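PDB 6GDJ: Mto2 from Schizosaccharomyces pombe, which acts together with Mto1 to promote nucleation of at least a subset of cytoplasmic microtubules by recruiting the gamma-tubulin complex to microtubule-organizing centres. Local coordinates for residues 11-14 with 15-19; 35-38 with 39-43. One frame throughout, in Å; residues are numbered along the deposited sequence. Where two conformers were deposited one is given.

Interaction 1: residues 11-14 with 15-19; sequences TALM and RLRTY
The guanidinium of R17 lies with one face over the branch of L13, one helical turn earlier. L13 CD2 comes to 3.6 Å from R17 NH2, and L13 CG lies over the same face, almost equally far from NH2, NE and CZ. M14 reaches the group obliquely, its CG 3.8 Å from R17 NH1, so the side chains of two consecutive residues touch the guanidinium. The R17 chain is extended from CG to NE and starts opposite its own carbonyl carbon (chi1 -70°), which lays it back along the helix toward L13. Its polar end is taken by E30 of helix 23-42, a salt bridge through NE that would be expected to fix the rotation of the plane.

L13 also packs on V29, E30 and V33, while its CD1 stands 4.4 Å from L16 CD2. R15 takes another course: its CG passes 3.3 Å from T11 O, the chain bends at chi3, and CD comes within 4.2 Å of T11 CG2. The R15 side chain touches L60, and its NH2 hydrogen-bonds a glycerol that probably comes from the crystallisation liquor.

Backbone bonds R15 N to T11 O, L16 N to A12 O and R17 N to L13 O carry the helix through both segments; the last measures 3.0 Å. At the turn that follows, T18 OG1 donates to R15 O (2.7 Å) in the carbonyl plane, and T18 CG2 is 3.5 Å from M14 O. A12 on C59 and Y19 on V63 and I67 join this region to helix 46-72. Such i to i+4 contacts, with A12, L13 and L16 buried and T11, M14, R15 and R17 exposed, are those of an amphipathic alpha-helix, here in the all-helical twin-cysteine dimerisation domain.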
loop_
_atom_site.group_PDB
_atom_site.type_symbol
_atom_site.label_atom_id
_atom_site.label_comp_id
_atom_site.label_asym_id
_atom_site.label_seq_id
_atom_site.Cartn_x
_atom_site.Cartn_y
_atom_site.Cartn_z
ATOM N N THR A 11 9.567 9.799 3.090
ATOM C CA THR A 11 10.806 9.674 2.302
ATOM C C THR A 11 10.728 8.555 1.265
ATOM O O THR A 11 11.129 8.673 0.123
ATOM C CB THR A 11 11.991 9.473 3.250
ATOM O OG1 THR A 11 12.115 10.654 4.050
ATOM C CG2 THR A 11 13.306 9.192 2.474
ATOM N N ALA A 12 10.175 7.392 1.703
ATOM C CA ALA A 12 10.053 6.286 0.807
ATOM C C ALA A 12 9.129 6.557 -0.382
ATOM O O ALA A 12 9.471 6.166 -1.506
ATOM C CB ALA A 12 9.562 5.048 1.573
ATOM N N LEU A 13 8.034 7.282 -0.147
ATOM C CA LEU A 13 7.159 7.666 -1.262
ATOM C C LEU A 13 7.851 8.630 -2.214
ATOM O O LEU A 13 7.771 8.485 -3.415
ATOM C CB LEU A 13 5.902 8.280 -0.737
ATOM C CG LEU A 13 4.948 8.840 -1.789
ATOM C CD1 LEU A 13 4.553 7.781 -2.795
ATOM C CD2 LEU A 13 3.790 9.482 -1.090
ATOM N N MET A 14 8.572 9.586 -1.640
ATOM C CA MET A 14 9.286 10.534 -2.487
ATOM C C MET A 14 10.297 9.807 -3.381
ATOM O O MET A 14 10.471 10.146 -4.558
ATOM C CB MET A 14 9.953 11.579 -1.601
ATOM C CG MET A 14 8.962 12.546 -1.004
ATOM S SD MET A 14 9.629 13.748 0.158
ATOM C CE MET A 14 10.518 14.734 -0.966
ATOM N N ARG A 15 11.019 8.810 -2.805
ATOM C CA ARG A 15 11.903 8.010 -3.589
ATOM C C ARG A 15 11.149 7.247 -4.710
ATOM O O ARG A 15 11.582 7.217 -5.849
ATOM C CB ARG A 15 12.751 7.125 -2.725
ATOM C CG ARG A 15 13.713 7.894 -1.853
ATOM C CD ARG A 15 14.469 6.944 -0.915
ATOM N NE ARG A 15 15.368 6.050 -1.622
ATOM C CZ ARG A 15 15.788 4.871 -1.136
ATOM N NH1 ARG A 15 15.479 4.505 0.078
ATOM N NH2 ARG A 15 16.533 4.113 -1.868
ATOM N N LEU A 16 10.039 6.586 -4.337
ATOM C CA LEU A 16 9.281 5.844 -5.346
ATOM C C LEU A 16 8.851 6.716 -6.510
ATOM O O LEU A 16 8.962 6.290 -7.630
ATOM C CB LEU A 16 8.052 5.265 -4.663
ATOM C CG LEU A 16 7.082 4.527 -5.591
ATOM C CD1 LEU A 16 7.793 3.417 -6.352
ATOM C CD2 LEU A 16 5.834 4.071 -4.810
ATOM N N ARG A 17 8.461 7.964 -6.247
ATOM C CA ARG A 17 7.966 8.817 -7.349
ATOM C C ARG A 17 9.028 9.030 -8.390
ATOM O O ARG A 17 8.739 9.160 -9.558
ATOM C CB ARG A 17 7.574 10.191 -6.805
ATOM C CG ARG A 17 6.395 10.259 -5.967
ATOM C CD ARG A 17 6.216 11.668 -5.482
ATOM N NE ARG A 17 5.110 11.786 -4.608
ATOM C CZ ARG A 17 5.026 12.627 -3.586
ATOM N NH1 ARG A 17 6.052 13.456 -3.282
ATOM N NH2 ARG A 17 3.969 12.605 -2.790
ATOM N N THR A 18 10.303 9.020 -7.967
ATOM C CA THR A 18 11.376 9.254 -8.942
ATOM C C THR A 18 11.621 8.116 -9.922
ATOM O O THR A 18 12.359 8.295 -10.876
ATOM C CB THR A 18 12.722 9.546 -8.238
ATOM O OG1 THR A 18 13.251 8.369 -7.599
ATOM C CG2 THR A 18 12.620 10.649 -7.297
ATOM N N TYR A 19 10.999 6.935 -9.702
ATOM C CA TYR A 19 11.115 5.824 -10.640
ATOM C C TYR A 19 9.952 5.765 -11.671
ATOM O O TYR A 19 9.905 4.816 -12.439
ATOM C CB TYR A 19 11.210 4.486 -9.886
ATOM C CG TYR A 19 12.527 4.323 -9.152
ATOM C CD1 TYR A 19 12.696 4.807 -7.886
ATOM C CD2 TYR A 19 13.590 3.683 -9.781
ATOM C CE1 TYR A 19 13.906 4.653 -7.241
ATOM C CE2 TYR A 19 14.821 3.528 -9.153
ATOM C CZ TYR A 19 14.958 3.988 -7.880
ATOM O OH TYR A 19 16.168 3.878 -7.177
#

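Interaction 2: residues 35-38 with 39-43; sequences HAIT and LVNTS
I37 and N41 lie side by side and point the same way, with I37 CG2 3.7 Å from N41 ND2. The methyl is anti to the backbone N of I37, on the carbonyl side, and therefore faces the next turn; it is the ND2 end of the N41 amide that meets it. One residue further along, T38 and T42 cross obliquely, their CG2 methyls 4.1 Å apart.

T42 turns its hydroxyl back into the helix. With chi1 at 63°, OG1 stands between its own N and carbonyl carbon and donates to T38 O at 2.8 Å, from above the carbonyl plane. T42 N gives the same oxygen a second bond, bent to 132° at the hydrogen, so two donors of one residue grip T38 O. This is the last turn of helix 23-42, and it takes part in the dimer interface: S43 is the first residue to leave helical geometry, and S43 N bonds to L39 O. T38 OG1 reaches the opposite way along the chain, to N34 O.

L39 is buried and V40 partly so. L39 CG passes 3.4 Å from H35 O, V40 CG2 the same distance from A36 O. V40 packs on V48 and C52 of helix 46-72 and on L6, L39 on V48. H35 packs on A50, and T38 and L39 on V47, of the second subunit.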
loop_
_atom_site.group_PDB
_atom_site.type_symbol
_atom_site.label_atom_id
_atom_site.label_comp_id
_atom_site.label_asym_id
_atom_site.label_seq_id
_atom_site.Cartn_x
_atom_site.Cartn_y
_atom_site.Cartn_z
ATOM N N HIS A 35 -4.010 9.050 3.397
ATOM C CA HIS A 35 -4.890 8.703 4.480
ATOM C C HIS A 35 -4.122 8.340 5.754
ATOM O O HIS A 35 -4.578 8.654 6.848
ATOM C CB HIS A 35 -5.848 7.567 4.071
ATOM C CG HIS A 35 -6.776 7.943 2.976
ATOM N ND1 HIS A 35 -7.487 9.126 2.997
ATOM C CD2 HIS A 35 -7.047 7.346 1.794
ATOM C CE1 HIS A 35 -8.223 9.202 1.899
ATOM N NE2 HIS A 35 -7.977 8.134 1.147
ATOM N N ALA A 36 -2.939 7.720 5.613
ATOM C CA ALA A 36 -2.121 7.456 6.781
ATOM C C ALA A 36 -1.688 8.718 7.465
ATOM O O ALA A 36 -1.691 8.811 8.696
ATOM C CB ALA A 36 -0.934 6.578 6.410
ATOM N N ILE A 37 -1.314 9.703 6.689
ATOM C CA ILE A 37 -0.959 11.014 7.280
ATOM C C ILE A 37 -2.152 11.586 8.079
ATOM O O ILE A 37 -1.996 12.071 9.189
ATOM C CB ILE A 37 -0.476 12.024 6.221
ATOM C CG1 ILE A 37 0.809 11.511 5.569
ATOM C CG2 ILE A 37 -0.331 13.409 6.806
ATOM C CD1 ILE A 37 1.204 12.235 4.299
ATOM N N THR A 38 -3.360 11.512 7.480
ATOM C CA THR A 38 -4.550 11.960 8.188
ATOM C C THR A 38 -4.694 11.254 9.513
ATOM O O THR A 38 -4.985 11.870 10.513
ATOM C CB THR A 38 -5.791 11.816 7.332
ATOM O OG1 THR A 38 -5.605 12.500 6.121
ATOM C CG2 THR A 38 -7.035 12.282 8.051
ATOM N N LEU A 39 -4.502 9.911 9.506
ATOM C CA LEU A 39 -4.634 9.164 10.754
ATOM C C LEU A 39 -3.545 9.523 11.789
ATOM O O LEU A 39 -3.827 9.611 12.954
ATOM C CB LEU A 39 -4.552 7.651 10.453
ATOM C CG LEU A 39 -5.744 7.079 9.686
ATOM C CD1 LEU A 39 -5.494 5.744 9.106
ATOM C CD2 LEU A 39 -6.944 7.077 10.588
ATOM N N VAL A 40 -2.301 9.761 11.364
ATOM C CA VAL A 40 -1.267 10.217 12.320
ATOM C C VAL A 40 -1.701 11.519 12.961
ATOM O O VAL A 40 -1.509 11.717 14.127
ATOM C CB VAL A 40 0.053 10.418 11.581
ATOM C CG1 VAL A 40 1.052 11.175 12.439
ATOM C CG2 VAL A 40 0.643 9.114 11.113
ATOM N N ASN A 41 -2.288 12.394 12.181
ATOM C CA ASN A 41 -2.688 13.717 12.668
ATOM C C ASN A 41 -3.912 13.721 13.539
ATOM O O ASN A 41 -4.029 14.561 14.440
ATOM C CB ASN A 41 -2.845 14.718 11.522
ATOM C CG ASN A 41 -1.505 15.112 10.891
ATOM O OD1 ASN A 41 -0.485 15.102 11.540
ATOM N ND2 ASN A 41 -1.529 15.481 9.590
ATOM N N THR A 42 -4.833 12.829 13.266
ATOM C CA THR A 42 -6.159 12.869 13.875
ATOM C C THR A 42 -6.447 11.780 14.897
ATOM O O THR A 42 -7.253 11.986 15.787
ATOM C CB THR A 42 -7.278 12.794 12.819
ATOM O OG1 THR A 42 -7.192 11.550 12.140
ATOM C CG2 THR A 42 -7.202 13.914 11.790
ATOM N N SER A 43 -5.793 10.633 14.763
ATOM C CA SER A 43 -6.067 9.513 15.625
ATOM C C SER A 43 -4.825 8.648 15.731
ATOM O O SER A 43 -4.847 7.482 15.340
ATOM C CB SER A 43 -7.241 8.754 15.055
ATOM O OG SER A 43 -7.770 7.925 16.050
#

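Overall arrangement
Interaction 1 closes before interaction 2 opens, so the two come in series along the chain: 11-19 covers the end of helix 5-17 and the turn after it, 35-43 the last turns of helix 23-42. Their centres are 20 Å apart, on opposite sides of the chain's centre, and their nearest atoms stay about 7 Å apart without touching. Both helices pack on helix 46-72, which joins the two sites through C59, L60, V63 and I67 for interaction 1 and V48, C52 and L55 for interaction 2. Of the two, interaction 2 meets the second subunit, whereas interaction 1 belongs to the packing within one chain of this dimerisation domain.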